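Local structure of putative GTP pyrophosphokinase (Streptococcus mutans, 3L9D) at residues G57-F62 with P70-T75; N119-L124 with I172-L177. The protein probably makes the alarmone pppGpp, the precursor of ppGpp, by transferring pyrophosphate from ATP to GTP, as a small member of the RelA/SpoT family. One frame throughout, in Å; residues are numbered along the deposited sequence.

Interaction 1. Residues G57-F62 with P70-T75; sequences GIRKQF and PIEFVT
A helix-loop-strand connection leads into the edge of the mixed sheet of this RelA/SpoT-family fold: Ile58, Arg59 and Phe62 on one side of helix 42-64 meet Pro70, Ile71 and Glu72, where the chain comes back to enter strand 73-78. The backbones are closest at Arg59 and Ile71, whose CA atoms lie 5.7 Å apart. Phe62 presents a ring face to Pro70. The proline CD sits 3.5 Å from the centroid of the Phe62 ring, displaced toward the rim, a CH-pi contact in which a polarised C-H bond next to the proline nitrogen probably meets the pi cloud. One turn back, Ile58 and Ile71 cross at about a right angle and touch through their CD1 atoms at 3.7 Å. Leu124 and Val121 of helix 117-126 cover this apolar side, and Ile71 also packs on Ile110 of strand 106-112. Glu72 and Phe73 both pair with Met111 in a classic beta bulge. The polar side belongs to Arg59. With CG anti to its backbone N (chi1 156°) and an extended chain, the side chain runs along the incoming backbone, its CD 3.3 Å from Glu72 O, which stands over a guanidinium face. Ile71 O, also bonded by Ser69 OG, lies instead at the guanidinium edge, in plane, and receives Arg59 NH1 on a lone pair at 2.9 Å, with an N-H...O angle of 158°.

Interaction 2. Residues N119-L124 with I172-L177; sequences NDVLEL and IQIRTL
Ile174 reaches from strand 164-176 toward helix 117-126, and its terminal CD1 carries the whole direct contact. This methyl meets Leu122 CD1 at 3.5 Å and Val121 CG1 at 3.7 Å, touching two successive residues of the helix. Val121 approaches tip to tip, its CG1 anti to the backbone N (chi1 165°), whereas Leu122 comes at a slant. The backbones stay well apart, 8.0 Å between the CA atoms of Val121 and Ile174, so the joint is purely side-chain and apolar. Val112 on strand 106-112 packs against both Val121 and Ile174, while Tyr151 and Val153 of strand 150-161 lie against Leu122, which completes a buried layer. The helix is looser on its solvent side, where Asn119 is exposed and its CB points away from the strand. Across the strand, Gln173 and Arg175 turn to the other face of the sheet; Arg175 NH2 bonds Tyr148 OH, and the links of Gln173 and Arg175 to Ser150 OG are weak, as is that from Arg175 NH2 to Gln173 OE1. Thr176 then N-caps helix 177-193 through OG1, which bonds Met179 N. A helix laid by aliphatic side chains on a central strand is typical of the alpha/beta core of the RelA/SpoT nucleotidyltransferase-like fold.

Helix 117-126 ties the two contacts together: Val121, which meets Ile174 in interaction 2, also packs through CG2 on Pro70 and Ile71 of interaction 1, and Leu124 reaches Phe62. Interaction 2 is the core contact, three buried aliphatic residues over a central strand. Interaction 1 lies farther from the chain centre and is only partly buried, yet covers more surface, 303 against 124 Å², because helix and backbone come close. At the sheet edge it combines aliphatic, CH-pi and hydrogen-bonded contacts, where interaction 2 is aliphatic alone. Both reach the same sheet, at the lead-in to edge strand 73-78 in interaction 1 and through strand 164-176, two places inward, in interaction 2.

Interaction 1. Residues G57-F62 with P70-T75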
ATOM      1  N   GLY A  57      -0.052 -14.399  -5.531  1.00 21.91           N
ATOM      2  CA  GLY A  57      -0.080 -15.312  -6.658  1.00 20.21           C
ATOM      3  C   GLY A  57       0.386 -14.688  -7.954  1.00 25.58           C
ATOM      4  O   GLY A  57       0.715 -15.396  -8.910  1.00 28.49           O
ATOM      5  N   ILE A  58       0.412 -13.360  -7.995  1.00 22.40           N
ATOM      6  CA  ILE A  58       0.957 -12.669  -9.143  1.00 24.74           C
ATOM      7  C   ILE A  58       2.440 -13.012  -9.212  1.00 26.86           C
ATOM      8  O   ILE A  58       2.969 -13.339 -10.279  1.00 27.03           O
ATOM      9  CB  ILE A  58       0.787 -11.155  -9.012  1.00 19.89           C
ATOM     10  CG1 ILE A  58      -0.674 -10.763  -9.184  1.00 15.55           C
ATOM     11  CG2 ILE A  58       1.642 -10.448 -10.031  1.00 17.98           C
ATOM     12  CD1 ILE A  58      -0.952  -9.328  -8.757  1.00 15.44           C
ATOM     13  N   ARG A  59       3.099 -12.954  -8.058  1.00 26.56           N
ATOM     14  CA  ARG A  59       4.529 -13.222  -7.972  1.00 26.90           C
ATOM     15  C   ARG A  59       4.839 -14.682  -8.276  1.00 30.36           C
ATOM     16  O   ARG A  59       5.843 -14.976  -8.919  1.00 32.98           O
ATOM     17  CB  ARG A  59       5.084 -12.829  -6.599  1.00 27.01           C
ATOM     18  CG  ARG A  59       6.361 -13.583  -6.215  1.00 30.57           C
ATOM     19  CD  ARG A  59       7.123 -12.955  -5.025  1.00 34.98           C
ATOM     20  NE  ARG A  59       8.491 -13.487  -4.960  1.00 47.12           N
ATOM     21  CZ  ARG A  59       9.568 -12.897  -5.488  1.00 43.16           C
ATOM     22  NH1 ARG A  59       9.478 -11.719  -6.103  1.00 36.60           N
ATOM     23  NH2 ARG A  59      10.749 -13.487  -5.391  1.00 45.28           N
ATOM     24  N   LYS A  60       3.989 -15.594  -7.808  1.00 27.77           N
ATOM     25  CA  LYS A  60       4.153 -17.006  -8.130  1.00 27.85           C
ATOM     26  C   LYS A  60       4.092 -17.221  -9.640  1.00 34.49           C
ATOM     27  O   LYS A  60       4.841 -18.031 -10.185  1.00 35.74           O
ATOM     28  CB  LYS A  60       3.085 -17.868  -7.449  1.00 29.94           C
ATOM     29  CG  LYS A  60       3.243 -18.013  -5.940  1.00 31.34           C
ATOM     30  CD  LYS A  60       2.156 -18.926  -5.347  1.00 33.78           C
ATOM     31  CE  LYS A  60       2.300 -19.029  -3.825  1.00 43.38           C
ATOM     32  NZ  LYS A  60       3.745 -19.148  -3.422  1.00 51.01           N
ATOM     33  N   GLN A  61       3.200 -16.492 -10.312  1.00 32.57           N
ATOM     34  CA  GLN A  61       2.990 -16.665 -11.746  1.00 34.46           C
ATOM     35  C   GLN A  61       4.177 -16.211 -12.546  1.00 38.51           C
ATOM     36  O   GLN A  61       4.579 -16.869 -13.511  1.00 42.26           O
ATOM     37  CB  GLN A  61       1.771 -15.893 -12.213  1.00 27.50           C
ATOM     38  CG  GLN A  61       0.519 -16.413 -11.611  1.00 31.65           C
ATOM     39  CD  GLN A  61      -0.679 -15.692 -12.129  1.00 31.71           C
ATOM     40  OE1 GLN A  61      -1.501 -15.201 -11.351  1.00 32.66           O
ATOM     41  NE2 GLN A  61      -0.791 -15.607 -13.459  1.00 26.35           N
ATOM     42  N   PHE A  62       4.723 -15.069 -12.160  1.00 31.81           N
ATOM     43  CA  PHE A  62       5.858 -14.540 -12.874  1.00 32.92           C
ATOM     44  C   PHE A  62       7.000 -15.536 -12.739  1.00 36.67           C
ATOM     45  O   PHE A  62       7.616 -15.911 -13.732  1.00 35.32           O
ATOM     46  CB  PHE A  62       6.231 -13.139 -12.370  1.00 25.53           C
ATOM     47  CG  PHE A  62       5.419 -12.028 -13.006  1.00 28.42           C
ATOM     48  CD1 PHE A  62       5.695 -11.602 -14.295  1.00 23.99           C
ATOM     49  CD2 PHE A  62       4.385 -11.414 -12.318  1.00 23.75           C
ATOM     50  CE1 PHE A  62       4.971 -10.592 -14.876  1.00 23.83           C
ATOM     51  CE2 PHE A  62       3.659 -10.390 -12.905  1.00 26.84           C
ATOM     52  CZ  PHE A  62       3.949  -9.981 -14.182  1.00 22.44           C
ATOM     53  N   PRO A  70       7.228  -8.138 -10.696  1.00 24.33           N
ATOM     54  CA  PRO A  70       7.074  -6.752 -10.237  1.00 25.91           C
ATOM     55  C   PRO A  70       6.803  -6.703  -8.738  1.00 25.58           C
ATOM     56  O   PRO A  70       7.075  -5.685  -8.098  1.00 23.20           O
ATOM     57  CB  PRO A  70       5.829  -6.262 -10.988  1.00 25.66           C
ATOM     58  CG  PRO A  70       5.586  -7.284 -12.065  1.00 26.20           C
ATOM     59  CD  PRO A  70       6.111  -8.572 -11.550  1.00 21.52           C
ATOM     60  N   ILE A  71       6.260  -7.791  -8.192  1.00 23.70           N
ATOM     61  CA  ILE A  71       5.929  -7.844  -6.775  1.00 21.93           C
ATOM     62  C   ILE A  71       6.974  -8.661  -6.024  1.00 27.13           C
ATOM     63  O   ILE A  71       7.329  -9.770  -6.440  1.00 29.38           O
ATOM     64  CB  ILE A  71       4.532  -8.453  -6.533  1.00 19.91           C
ATOM     65  CG1 ILE A  71       3.439  -7.625  -7.209  1.00 21.44           C
ATOM     66  CG2 ILE A  71       4.237  -8.553  -5.050  1.00 14.23           C
ATOM     67  CD1 ILE A  71       2.024  -8.174  -6.971  1.00 17.49           C
ATOM     68  N   GLU A  72       7.480  -8.115  -4.921  1.00 24.25           N
ATOM     69  CA  GLU A  72       8.474  -8.833  -4.142  1.00 26.14           C
ATOM     70  C   GLU A  72       7.806  -9.528  -2.988  1.00 27.11           C
ATOM     71  O   GLU A  72       8.059 -10.700  -2.750  1.00 27.96           O
ATOM     72  CB  GLU A  72       9.579  -7.912  -3.640  1.00 25.23           C
ATOM     73  CG  GLU A  72      10.776  -7.928  -4.537  1.00 28.86           C
ATOM     74  CD  GLU A  72      12.032  -7.507  -3.806  1.00 42.28           C
ATOM     75  OE1 GLU A  72      12.077  -6.368  -3.282  1.00 42.07           O
ATOM     76  OE2 GLU A  72      12.983  -8.318  -3.757  1.00 46.19           O
ATOM     77  N   PHE A  73       6.965  -8.797  -2.261  1.00 23.95           N
ATOM     78  CA  PHE A  73       6.115  -9.425  -1.264  1.00 22.97           C
ATOM     79  C   PHE A  73       4.940  -8.563  -0.851  1.00 20.68           C
ATOM     80  O   PHE A  73       4.788  -7.450  -1.311  1.00 23.34           O
ATOM     81  CB  PHE A  73       6.911  -9.860  -0.048  1.00 23.95           C
ATOM     82  CG  PHE A  73       7.511  -8.737   0.714  1.00 25.90           C
ATOM     83  CD1 PHE A  73       6.882  -8.244   1.858  1.00 24.85           C
ATOM     84  CD2 PHE A  73       8.735  -8.187   0.318  1.00 26.87           C
ATOM     85  CE1 PHE A  73       7.457  -7.196   2.601  1.00 29.07           C
ATOM     86  CE2 PHE A  73       9.321  -7.150   1.052  1.00 25.36           C
ATOM     87  CZ  PHE A  73       8.673  -6.645   2.191  1.00 25.55           C
ATOM     88  N   VAL A  74       4.106  -9.094   0.029  1.00 21.84           N
ATOM     89  CA  VAL A  74       2.812  -8.502   0.278  1.00 17.82           C
ATOM     90  C   VAL A  74       2.429  -8.618   1.732  1.00 20.41           C
ATOM     91  O   VAL A  74       2.403  -9.716   2.294  1.00 21.25           O
ATOM     92  CB  VAL A  74       1.744  -9.219  -0.548  1.00 18.86           C
ATOM     93  CG1 VAL A  74       0.366  -8.691  -0.208  1.00 17.49           C
ATOM     94  CG2 VAL A  74       2.051  -9.083  -2.030  1.00 16.85           C
ATOM     95  N   THR A  75       2.105  -7.475   2.324  1.00 21.08           N
ATOM     96  CA  THR A  75       1.644  -7.402   3.699  1.00 20.66           C
ATOM     97  C   THR A  75       0.268  -6.747   3.723  1.00 19.83           C
ATOM     98  O   THR A  75      -0.211  -6.274   2.697  1.00 18.74           O
ATOM     99  CB  THR A  75       2.625  -6.571   4.531  1.00 23.58           C
ATOM    100  OG1 THR A  75       2.581  -5.200   4.098  1.00 26.46           O
ATOM    101  CG2 THR A  75       4.033  -7.108   4.346  1.00 15.12           C
TER

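Interaction 2. Residues N119-L124 with I172-L177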
ATOM      1  N   ASN A 119       4.513   0.718 -12.069  1.00 24.76           N
ATOM      2  CA  ASN A 119       3.562   0.798 -13.179  1.00 22.69           C
ATOM      3  C   ASN A 119       3.138  -0.584 -13.672  1.00 23.95           C
ATOM      4  O   ASN A 119       1.992  -0.777 -14.090  1.00 25.61           O
ATOM      5  CB  ASN A 119       4.089   1.663 -14.332  1.00 20.74           C
ATOM      6  CG  ASN A 119       4.085   3.162 -14.001  1.00 31.27           C
ATOM      7  OD1 ASN A 119       3.259   3.648 -13.214  1.00 25.68           O
ATOM      8  ND2 ASN A 119       5.014   3.903 -14.614  1.00 34.89           N
ATOM      9  N   ASP A 120       4.048  -1.552 -13.616  1.00 25.66           N
ATOM     10  CA  ASP A 120       3.686  -2.921 -13.978  1.00 24.68           C
ATOM     11  C   ASP A 120       2.674  -3.496 -12.972  1.00 26.37           C
ATOM     12  O   ASP A 120       1.653  -4.064 -13.363  1.00 23.81           O
ATOM     13  CB  ASP A 120       4.920  -3.818 -14.113  1.00 24.94           C
ATOM     14  CG  ASP A 120       5.931  -3.277 -15.117  1.00 34.22           C
ATOM     15  OD1 ASP A 120       5.509  -2.731 -16.168  1.00 29.11           O
ATOM     16  OD2 ASP A 120       7.151  -3.399 -14.849  1.00 34.75           O
ATOM     17  N   VAL A 121       2.938  -3.328 -11.679  1.00 25.84           N
ATOM     18  CA  VAL A 121       1.947  -3.711 -10.687  1.00 26.01           C
ATOM     19  C   VAL A 121       0.621  -3.018 -10.969  1.00 23.16           C
ATOM     20  O   VAL A 121      -0.451  -3.587 -10.737  1.00 24.08           O
ATOM     21  CB  VAL A 121       2.385  -3.352  -9.270  1.00 24.20           C
ATOM     22  CG1 VAL A 121       1.174  -3.430  -8.316  1.00 16.98           C
ATOM     23  CG2 VAL A 121       3.544  -4.253  -8.834  1.00 17.40           C
ATOM     24  N   LEU A 122       0.693  -1.790 -11.484  1.00 24.45           N
ATOM     25  CA  LEU A 122      -0.508  -0.979 -11.733  1.00 19.01           C
ATOM     26  C   LEU A 122      -1.316  -1.552 -12.890  1.00 19.21           C
ATOM     27  O   LEU A 122      -2.510  -1.766 -12.758  1.00 19.65           O
ATOM     28  CB  LEU A 122      -0.123   0.477 -12.001  1.00 20.44           C
ATOM     29  CG  LEU A 122      -0.569   1.599 -11.052  1.00 20.39           C
ATOM     30  CD1 LEU A 122      -1.106   1.097  -9.697  1.00 11.97           C
ATOM     31  CD2 LEU A 122       0.514   2.689 -10.901  1.00 13.73           C
ATOM     32  N   GLU A 123      -0.655  -1.822 -14.013  1.00 20.79           N
ATOM     33  CA  GLU A 123      -1.316  -2.443 -15.168  1.00 23.84           C
ATOM     34  C   GLU A 123      -2.063  -3.722 -14.796  1.00 24.36           C
ATOM     35  O   GLU A 123      -3.169  -3.978 -15.298  1.00 26.66           O
ATOM     36  CB  GLU A 123      -0.320  -2.746 -16.296  1.00 24.95           C
ATOM     37  CG  GLU A 123       0.430  -1.537 -16.827  1.00 32.59           C
ATOM     38  N   LEU A 124      -1.455  -4.521 -13.925  1.00 18.90           N
ATOM     39  CA  LEU A 124      -2.060  -5.764 -13.478  1.00 20.55           C
ATOM     40  C   LEU A 124      -3.318  -5.487 -12.671  1.00 22.78           C
ATOM     41  O   LEU A 124      -4.353  -6.118 -12.880  1.00 23.70           O
ATOM     42  CB  LEU A 124      -1.068  -6.571 -12.634  1.00 20.70           C
ATOM     43  CG  LEU A 124       0.138  -7.141 -13.383  1.00 20.51           C
ATOM     44  CD1 LEU A 124       1.373  -7.167 -12.513  1.00 18.59           C
ATOM     45  CD2 LEU A 124      -0.194  -8.517 -13.915  1.00 25.15           C
ATOM     46  N   ILE A 172      -4.620  -0.042  -1.325  1.00 13.52           N
ATOM     47  CA  ILE A 172      -3.386  -0.707  -1.695  1.00 13.69           C
ATOM     48  C   ILE A 172      -2.267   0.311  -1.881  1.00 17.56           C
ATOM     49  O   ILE A 172      -2.343   1.187  -2.745  1.00 20.83           O
ATOM     50  CB  ILE A 172      -3.576  -1.458  -3.017  1.00 11.83           C
ATOM     51  CG1 ILE A 172      -4.733  -2.434  -2.891  1.00 13.76           C
ATOM     52  CG2 ILE A 172      -2.315  -2.194  -3.410  1.00 12.31           C
ATOM     53  CD1 ILE A 172      -5.334  -2.823  -4.215  1.00 14.89           C
ATOM     54  N   GLN A 173      -1.222   0.220  -1.078  1.00 19.73           N
ATOM     55  CA  GLN A 173      -0.056   1.066  -1.322  1.00 20.61           C
ATOM     56  C   GLN A 173       1.059   0.265  -1.946  1.00 20.67           C
ATOM     57  O   GLN A 173       1.344  -0.854  -1.504  1.00 24.07           O
ATOM     58  CB  GLN A 173       0.427   1.747  -0.042  1.00 19.75           C
ATOM     59  CG  GLN A 173      -0.557   2.791   0.445  1.00 23.25           C
ATOM     60  CD  GLN A 173      -0.058   3.520   1.653  1.00 26.16           C
ATOM     61  OE1 GLN A 173       1.122   3.848   1.745  1.00 28.62           O
ATOM     62  NE2 GLN A 173      -0.950   3.776   2.601  1.00 25.08           N
ATOM     63  N   ILE A 174       1.678   0.836  -2.973  1.00 15.62           N
ATOM     64  CA  ILE A 174       2.760   0.178  -3.689  1.00 17.74           C
ATOM     65  C   ILE A 174       4.079   0.919  -3.389  1.00 20.21           C
ATOM     66  O   ILE A 174       4.163   2.141  -3.520  1.00 22.69           O
ATOM     67  CB  ILE A 174       2.430   0.137  -5.196  1.00 19.22           C
ATOM     68  CG1 ILE A 174       0.990  -0.361  -5.385  1.00 20.87           C
ATOM     69  CG2 ILE A 174       3.429  -0.727  -5.958  1.00 14.73           C
ATOM     70  CD1 ILE A 174       0.418  -0.172  -6.768  1.00 12.25           C
ATOM     71  N   ARG A 175       5.110   0.189  -2.977  1.00 21.89           N
ATOM     72  CA  ARG A 175       6.310   0.826  -2.435  1.00 18.99           C
ATOM     73  C   ARG A 175       7.572   0.049  -2.735  1.00 20.67           C
ATOM     74  O   ARG A 175       7.555  -1.178  -2.761  1.00 22.72           O
ATOM     75  CB  ARG A 175       6.191   0.919  -0.913  1.00 17.15           C
ATOM     76  CG  ARG A 175       5.131   1.865  -0.416  1.00 20.64           C
ATOM     77  CD  ARG A 175       5.067   1.846   1.090  1.00 21.90           C
ATOM     78  NE  ARG A 175       4.148   2.846   1.629  1.00 20.12           N
ATOM     79  CZ  ARG A 175       3.945   3.049   2.928  1.00 21.15           C
ATOM     80  NH1 ARG A 175       4.599   2.325   3.828  1.00 23.45           N
ATOM     81  NH2 ARG A 175       3.097   3.983   3.330  1.00 22.66           N
ATOM     82  N   THR A 176       8.688   0.749  -2.907  1.00 24.47           N
ATOM     83  CA  THR A 176       9.986   0.065  -2.834  1.00 22.49           C
ATOM     84  C   THR A 176      10.323  -0.298  -1.385  1.00 22.06           C
ATOM     85  O   THR A 176       9.714   0.195  -0.438  1.00 21.36           O
ATOM     86  CB  THR A 176      11.155   0.891  -3.444  1.00 20.99           C
ATOM     87  OG1 THR A 176      11.229   2.191  -2.834  1.00 20.07           O
ATOM     88  CG2 THR A 176      10.978   1.032  -4.929  1.00 20.44           C
ATOM     89  N   LEU A 177      11.302  -1.168  -1.212  1.00 26.68           N
ATOM     90  CA  LEU A 177      11.745  -1.520   0.120  1.00 22.01           C
ATOM     91  C   LEU A 177      12.165  -0.235   0.876  1.00 26.18           C
ATOM     92  O   LEU A 177      11.753  -0.003   2.027  1.00 20.59           O
ATOM     93  CB  LEU A 177      12.883  -2.533   0.007  1.00 24.88           C
ATOM     94  CG  LEU A 177      12.540  -3.952  -0.510  1.00 41.02           C
ATOM     95  CD1 LEU A 177      11.059  -4.115  -0.986  1.00 32.97           C
ATOM     96  CD2 LEU A 177      13.530  -4.450  -1.609  1.00 36.01           C
TER